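Local coordinates for amidohydrolase 3 domain-containing protein (Pyrococcus horikoshii, PDB 3IGH) that probably hydrolyses carbon-nitrogen bonds other than peptide bonds, as a metal-dependent enzyme of the amidohydrolase superfamily whose substrate is not known, at residues Ile11-Ser14 and Lys20-Gly23; Gln93-Gly98 and Lys127-Tyr132; Asp326-Thr331 and Leu354-Ser359. All coordinates share one frame; numbering follows the deposited sequence. Where two conformers were deposited one is given.

Contact 1: Ile11-Ser14 and Lys20-Gly23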
# COMPACT_ATOMS: atom_id res chain seq x y z
N ILE A 11 -11.70 29.12 12.72
CA ILE A 11 -11.31 27.74 12.45
C ILE A 11 -11.21 26.99 13.76
O ILE A 11 -10.36 27.31 14.59
CB ILE A 11 -9.96 27.68 11.69
CG1 ILE A 11 -10.07 28.45 10.37
CG2 ILE A 11 -9.55 26.22 11.45
CD1 ILE A 11 -8.82 29.21 10.01
N TYR A 12 -12.08 26.00 13.94
CA TYR A 12 -11.98 25.10 15.09
C TYR A 12 -10.96 24.02 14.77
O TYR A 12 -11.13 23.29 13.79
CB TYR A 12 -13.34 24.46 15.40
CG TYR A 12 -14.35 25.43 15.97
CD1 TYR A 12 -14.40 25.67 17.34
CD2 TYR A 12 -15.25 26.10 15.15
CE1 TYR A 12 -15.32 26.57 17.88
CE2 TYR A 12 -16.17 27.00 15.67
CZ TYR A 12 -16.20 27.23 17.04
OH TYR A 12 -17.10 28.11 17.59
N THR A 13 -9.91 23.92 15.57
CA THR A 13 -8.86 22.94 15.33
C THR A 13 -9.04 21.72 16.21
O THR A 13 -8.49 20.66 15.91
CB THR A 13 -7.44 23.51 15.56
OG1 THR A 13 -7.23 23.77 16.95
CG2 THR A 13 -7.22 24.78 14.74
N SER A 14 -9.79 21.88 17.30
CA SER A 14 -10.01 20.80 18.27
C SER A 14 -11.30 21.10 19.03
O SER A 14 -11.66 22.26 19.22
CB SER A 14 -8.82 20.72 19.23
OG SER A 14 -8.98 19.69 20.17
N LYS A 20 -9.66 27.35 18.98
CA LYS A 20 -9.99 28.08 17.76
C LYS A 20 -8.82 28.94 17.32
O LYS A 20 -8.08 29.48 18.14
CB LYS A 20 -11.20 29.01 17.96
CG LYS A 20 -12.35 28.46 18.75
CD LYS A 20 -13.09 29.58 19.46
CE LYS A 20 -13.89 30.45 18.51
NZ LYS A 20 -14.57 31.58 19.21
N VAL A 21 -8.64 29.05 16.00
CA VAL A 21 -7.67 29.96 15.41
C VAL A 21 -8.32 30.76 14.29
O VAL A 21 -9.47 30.50 13.92
CB VAL A 21 -6.40 29.22 14.88
CG1 VAL A 21 -5.70 28.44 15.99
CG2 VAL A 21 -6.73 28.32 13.68
N SER A 22 -7.60 31.74 13.77
CA SER A 22 -8.11 32.57 12.68
C SER A 22 -7.41 32.29 11.35
O SER A 22 -7.84 32.79 10.30
CB SER A 22 -8.04 34.07 13.05
OG SER A 22 -6.73 34.45 13.42
N GLY A 23 -6.35 31.48 11.39
CA GLY A 23 -5.59 31.18 10.18
C GLY A 23 -4.98 29.79 10.16
O GLY A 23 -4.47 29.32 11.17
O HOH W 1 -17.13 31.17 17.12

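Contact 2: Gln93-Gly98 and Lys127-Tyr132. With SO4 (sulfate ion), chain M.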
# COMPACT_ATOMS: atom_id res chain seq x y z
N GLN A 93 -44.64 -1.15 -11.04
CA GLN A 93 -44.43 0.14 -11.67
C GLN A 93 -43.10 0.78 -11.23
O GLN A 93 -42.35 1.29 -12.07
CB GLN A 93 -45.61 1.07 -11.37
CG GLN A 93 -45.75 2.25 -12.33
CD GLN A 93 -46.94 3.16 -11.99
OE1 GLN A 93 -47.34 3.99 -12.81
NE2 GLN A 93 -47.50 3.00 -10.80
N ARG A 94 -42.81 0.71 -9.93
CA ARG A 94 -41.55 1.22 -9.37
C ARG A 94 -40.33 0.45 -9.89
O ARG A 94 -39.32 1.05 -10.28
CB ARG A 94 -41.57 1.17 -7.84
CG ARG A 94 -42.54 2.15 -7.20
CD ARG A 94 -42.43 2.15 -5.68
NE ARG A 94 -43.54 2.86 -5.06
CZ ARG A 94 -43.56 3.29 -3.80
NH1 ARG A 94 -42.51 3.10 -3.00
NH2 ARG A 94 -44.63 3.93 -3.34
N LEU A 95 -40.44 -0.87 -9.92
CA LEU A 95 -39.35 -1.72 -10.40
C LEU A 95 -39.05 -1.54 -11.89
O LEU A 95 -37.89 -1.64 -12.31
CB LEU A 95 -39.61 -3.19 -10.06
CG LEU A 95 -39.58 -3.51 -8.57
CD1 LEU A 95 -40.12 -4.89 -8.32
CD2 LEU A 95 -38.15 -3.35 -7.98
N LYS A 96 -40.08 -1.24 -12.68
CA LYS A 96 -39.92 -0.96 -14.11
C LYS A 96 -39.16 0.34 -14.39
O LYS A 96 -38.57 0.49 -15.46
CB LYS A 96 -41.27 -0.98 -14.83
CG LYS A 96 -41.79 -2.38 -15.11
CD LYS A 96 -42.96 -2.36 -16.09
CE LYS A 96 -43.39 -3.78 -16.44
NZ LYS A 96 -44.49 -3.78 -17.45
N ARG A 97 -39.18 1.27 -13.44
CA ARG A 97 -38.42 2.52 -13.56
C ARG A 97 -36.95 2.37 -13.16
O ARG A 97 -36.14 3.26 -13.42
CB ARG A 97 -39.06 3.64 -12.73
CG ARG A 97 -40.42 4.11 -13.21
CD ARG A 97 -41.04 5.03 -12.16
NE ARG A 97 -42.48 5.18 -12.33
CZ ARG A 97 -43.33 5.40 -11.33
NH1 ARG A 97 -44.63 5.53 -11.58
NH2 ARG A 97 -42.90 5.50 -10.08
N GLY A 98 -36.62 1.26 -12.50
CA GLY A 98 -35.25 0.99 -12.05
C GLY A 98 -34.26 0.80 -13.19
O GLY A 98 -34.59 0.22 -14.22
N LYS A 127 -35.81 -8.24 -16.58
CA LYS A 127 -34.46 -8.17 -16.00
C LYS A 127 -34.45 -9.04 -14.75
O LYS A 127 -35.52 -9.33 -14.19
CB LYS A 127 -34.11 -6.72 -15.64
CG LYS A 127 -33.80 -5.82 -16.82
CD LYS A 127 -33.48 -4.40 -16.38
CE LYS A 127 -33.05 -3.53 -17.55
NZ LYS A 127 -32.61 -2.18 -17.10
N PRO A 128 -33.25 -9.50 -14.31
CA PRO A 128 -33.21 -10.14 -13.00
C PRO A 128 -33.66 -9.14 -11.93
O PRO A 128 -33.22 -7.98 -11.95
CB PRO A 128 -31.73 -10.51 -12.82
CG PRO A 128 -31.18 -10.52 -14.21
CD PRO A 128 -31.92 -9.46 -14.94
N VAL A 129 -34.56 -9.58 -11.06
CA VAL A 129 -35.15 -8.76 -10.00
C VAL A 129 -34.96 -9.48 -8.68
O VAL A 129 -35.27 -10.66 -8.57
CB VAL A 129 -36.67 -8.49 -10.25
CG1 VAL A 129 -37.34 -7.84 -9.03
CG2 VAL A 129 -36.87 -7.62 -11.45
N PHE A 130 -34.45 -8.76 -7.68
CA PHE A 130 -34.28 -9.28 -6.34
C PHE A 130 -34.76 -8.20 -5.37
O PHE A 130 -34.21 -7.10 -5.34
CB PHE A 130 -32.80 -9.61 -6.10
CG PHE A 130 -32.52 -10.29 -4.79
CD1 PHE A 130 -32.57 -11.67 -4.69
CD2 PHE A 130 -32.18 -9.55 -3.65
CE1 PHE A 130 -32.31 -12.31 -3.50
CE2 PHE A 130 -31.92 -10.19 -2.45
CZ PHE A 130 -31.97 -11.57 -2.37
N ILE A 131 -35.82 -8.48 -4.61
CA ILE A 131 -36.42 -7.44 -3.75
C ILE A 131 -36.50 -7.82 -2.28
O ILE A 131 -37.16 -8.79 -1.89
CB ILE A 131 -37.79 -6.91 -4.29
CG1 ILE A 131 -38.83 -8.03 -4.45
CG2 ILE A 131 -37.60 -6.16 -5.60
CD1 ILE A 131 -40.27 -7.53 -4.62
N TYR A 132 -35.82 -7.03 -1.45
CA TYR A 132 -35.82 -7.24 -0.01
C TYR A 132 -37.12 -6.73 0.60
O TYR A 132 -37.57 -5.64 0.27
CB TYR A 132 -34.68 -6.47 0.63
CG TYR A 132 -33.32 -7.07 0.45
CD1 TYR A 132 -32.91 -8.16 1.24
CD2 TYR A 132 -32.42 -6.54 -0.47
CE1 TYR A 132 -31.63 -8.70 1.09
CE2 TYR A 132 -31.15 -7.08 -0.63
CZ TYR A 132 -30.76 -8.16 0.16
OH TYR A 132 -29.50 -8.69 -0.00
S SO4 M . -30.52 0.29 -18.18
O1 SO4 M . -30.89 0.27 -19.59
O2 SO4 M . -31.70 0.55 -17.36
O3 SO4 M . -29.96 -1.01 -17.81
O4 SO4 M . -29.52 1.33 -17.94

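Contact 3: Asp326-Thr331 and Leu354-Ser359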
# COMPACT_ATOMS: atom_id res chain seq x y z
N ASP A 326 -12.91 -11.09 26.29
CA ASP A 326 -12.09 -12.30 26.51
C ASP A 326 -11.03 -12.47 25.42
O ASP A 326 -9.87 -12.78 25.72
CB ASP A 326 -12.97 -13.56 26.57
CG ASP A 326 -13.71 -13.73 27.89
OD1 ASP A 326 -13.47 -12.96 28.84
OD2 ASP A 326 -14.57 -14.64 27.98
N VAL A 327 -11.42 -12.22 24.17
CA VAL A 327 -10.51 -12.31 23.02
C VAL A 327 -9.38 -11.30 23.16
O VAL A 327 -8.20 -11.65 23.03
CB VAL A 327 -11.28 -12.15 21.67
CG1 VAL A 327 -10.32 -12.16 20.49
CG2 VAL A 327 -12.30 -13.26 21.52
N PHE A 328 -9.73 -10.05 23.46
CA PHE A 328 -8.74 -8.99 23.62
C PHE A 328 -7.83 -9.18 24.85
O PHE A 328 -6.63 -8.85 24.81
CB PHE A 328 -9.41 -7.60 23.58
CG PHE A 328 -9.97 -7.23 22.20
CD1 PHE A 328 -9.34 -7.66 21.04
CD2 PHE A 328 -11.11 -6.44 22.08
CE1 PHE A 328 -9.83 -7.33 19.78
CE2 PHE A 328 -11.62 -6.10 20.83
CZ PHE A 328 -10.99 -6.53 19.68
N GLU A 329 -8.38 -9.75 25.92
CA GLU A 329 -7.58 -10.02 27.11
C GLU A 329 -6.53 -11.09 26.83
O GLU A 329 -5.35 -10.88 27.12
CB GLU A 329 -8.46 -10.45 28.29
CG GLU A 329 -7.67 -10.64 29.58
CD GLU A 329 -8.33 -11.63 30.54
OE1 GLU A 329 -7.70 -11.92 31.58
OE2 GLU A 329 -9.45 -12.11 30.27
N THR A 330 -6.94 -12.20 26.21
CA THR A 330 -6.09 -13.35 25.92
C THR A 330 -4.95 -13.03 24.94
O THR A 330 -3.83 -13.52 25.05
CB THR A 330 -6.95 -14.53 25.37
OG1 THR A 330 -7.96 -14.87 26.34
CG2 THR A 330 -6.12 -15.75 25.07
N THR A 331 -5.27 -12.19 23.94
CA THR A 331 -4.29 -11.85 22.92
C THR A 331 -3.41 -10.70 23.38
O THR A 331 -2.38 -10.41 22.76
CB THR A 331 -4.97 -11.51 21.58
OG1 THR A 331 -5.94 -10.46 21.78
CG2 THR A 331 -5.65 -12.74 21.01
N LEU A 354 -8.75 -2.92 29.79
CA LEU A 354 -8.21 -3.50 28.55
C LEU A 354 -7.87 -2.46 27.50
O LEU A 354 -7.30 -2.78 26.46
CB LEU A 354 -9.18 -4.55 27.97
CG LEU A 354 -9.41 -5.80 28.82
CD1 LEU A 354 -10.53 -6.66 28.25
CD2 LEU A 354 -8.14 -6.61 28.95
N LYS A 355 -8.26 -1.21 27.77
CA LYS A 355 -7.93 -0.07 26.90
C LYS A 355 -8.51 -0.20 25.49
O LYS A 355 -7.92 0.26 24.52
CB LYS A 355 -6.40 0.16 26.84
CG LYS A 355 -5.76 0.57 28.17
CD LYS A 355 -4.26 0.75 27.99
CE LYS A 355 -3.69 1.73 29.00
NZ LYS A 355 -3.57 1.15 30.36
N VAL A 356 -9.69 -0.83 25.38
CA VAL A 356 -10.29 -1.05 24.06
C VAL A 356 -10.85 0.26 23.49
O VAL A 356 -11.14 1.20 24.24
CB VAL A 356 -11.38 -2.17 24.06
CG1 VAL A 356 -10.77 -3.52 24.46
CG2 VAL A 356 -12.55 -1.81 24.97
N ARG A 357 -10.93 0.31 22.17
CA ARG A 357 -11.56 1.42 21.44
C ARG A 357 -13.00 1.04 21.12
O ARG A 357 -13.30 -0.12 20.91
CB ARG A 357 -10.78 1.70 20.15
CG ARG A 357 -9.48 2.44 20.40
CD ARG A 357 -8.47 2.21 19.28
NE ARG A 357 -7.90 0.86 19.26
CZ ARG A 357 -7.93 0.05 18.19
NH1 ARG A 357 -8.50 0.45 17.07
NH2 ARG A 357 -7.37 -1.15 18.25
N LEU A 358 -13.90 2.02 21.12
CA LEU A 358 -15.32 1.75 20.87
C LEU A 358 -15.87 2.59 19.71
O LEU A 358 -15.71 3.80 19.70
CB LEU A 358 -16.17 1.99 22.12
CG LEU A 358 -15.82 1.32 23.46
CD1 LEU A 358 -16.70 1.86 24.58
CD2 LEU A 358 -15.94 -0.20 23.38
N SER A 359 -16.52 1.92 18.76
CA SER A 359 -17.24 2.62 17.70
C SER A 359 -18.74 2.40 17.91
O SER A 359 -19.22 1.27 17.86
CB SER A 359 -16.80 2.11 16.34
OG SER A 359 -17.55 2.68 15.30

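Contact 1: Ile11-Ser14 and Lys20-Gly23
Tyr12 and Lys20 run side by side from a non-hydrogen-bonded residue pair of two antiparallel strands, both pointing the same way, and a water joins their far ends. Lys20 CG lies 3.6 Å from Tyr12 CE1, approaching the ring obliquely; beyond it a bend at chi3 (71°) keeps CE beside the phenol, 4.1 Å from Tyr12 OH. The water sits 3.1 Å from Tyr12 OH and accepts a weak bond from Lys20 NZ; Asp473 is a second, weak partner of the hydroxyl. The next pair, Ile11 with Val21, is the hydrogen-bonded one: Ile11 N gives to Val21 O and Val21 N to Ile11 O, 2.8 Å apart and nearly straight at 168°. This is the ladder of a beta hairpin, strands 10-14 and 19-21, with a classic beta bulge where Thr13 and Ser14 both face Lys19. On the sheet face opposite Tyr12, Val21 CG2 touches both Ile11 CB and Thr13 CG2, 3.7 Å from Thr13 CG2. Ile11 CD1 reaches past Val21 to the Ser22-Gly23 peptide, 3.6 Å from Gly23 N. Shortening Ile11 to an alanine would probably open a gap against that peptide. Beyond the paired residues, Ser22 OG bonds to Ser37 N.

Contact 2: Gln93-Gly98 and Lys127-Tyr132
Leu95 points from its helix toward the strand and sets its forked end against two side chains there, meeting both at a slant. Its CD2 lies 3.7 Å from Ile131 CG2, and CD1 touches the same methyl at 3.9 Å, which puts Ile131 CG2 against both branches of the fork. CD1 also reaches Val129 CG1, more loosely, at 4.1 Å. Ile131 presents CG2 by holding it anti to its own carbonyl carbon, with CG1 between N and C (chi1 57°). The two strand residues are alternate ones, on the same side of the strand, while Phe130 between them points away to pack on helices 143-149 and 166-180. Helix 88-96 thus lies against one face of a mixed sheet, in which strand 129-133 runs parallel to 103-108; Ile103 of that neighbour touches Leu95, Val129 and Lys127. No hydrogen bond crosses between the segments. Near Gly98 the extended chain of Lys127 carries NZ to 4.2 Å from Gly98 O, too far for a bond, and NZ bonds instead to Gly100 O. A sulfate, probably from the crystallisation liquor, takes a weak bond from Lys127 NZ through O3, 3.0 Å away, and another bond from Gly100 N.

Contact 3: Asp326-Thr331 and Leu354-Ser359
The last turns of helix 318-331 meet the link between helix 345-354 and strand 357-360, and Phe328 with Val356 and Glu329 with Leu354 make the junction. Phe328 points toward the link, and its CD2 comes within 3.8 Å of Val356 CG1, which approaches the ring obliquely; the two side chains cross at about a right angle. Val356 offers that methyl by placing CG1 anti to its carbonyl carbon (chi1 -62°). Further toward the surface, Leu354 CD2 rests on the base of Glu329, 3.9 Å from its CB. Glu329 CG stands anti to the backbone N (chi1 -176°) and the extended chain leads the carboxylate away, to a salt bridge with Arg350; Asp326 shares that arginine. Between the two apolar touches, Lys355 takes a positive phi of 61° in a Schellman motif that ends the helix and turns the chain into strand 357-360. Strands 310-315, 336-337 and 357-360 run parallel as part of the TIM-barrel-like fold of the amidohydrolases, with helix 318-331 packed over them: Phe328 also touches Val311, Ile313 and Ile337, and Val356 touches Ile337. Within 326-331, Val327 O accepts from Thr331 N at 3.1 Å and from Thr331 OG1 at 2.8 Å, the two donors arriving from opposite faces of the carbonyl plane.

In the fold
The three contacts stand well apart, the closest pair being 1 and 3, about 17 Å between nearest atoms. Contact 2 is the buried one and lies across the chain's centre from both others, its centre 49 Å from that of contact 1; contacts 1 and 3 are partly buried, each with an exposed side chain at its margin. Contact 1 alone joins strand to strand, and it alone has backbone hydrogen bonds between its segments, alongside its side-chain contacts. Contact 2 sets a helix on a strand, contact 3 a helix on the link leading into a strand, both through apolar side chains. They serve different sheets: contact 2 the 129-133 sheet, contact 3 the barrel-like strands.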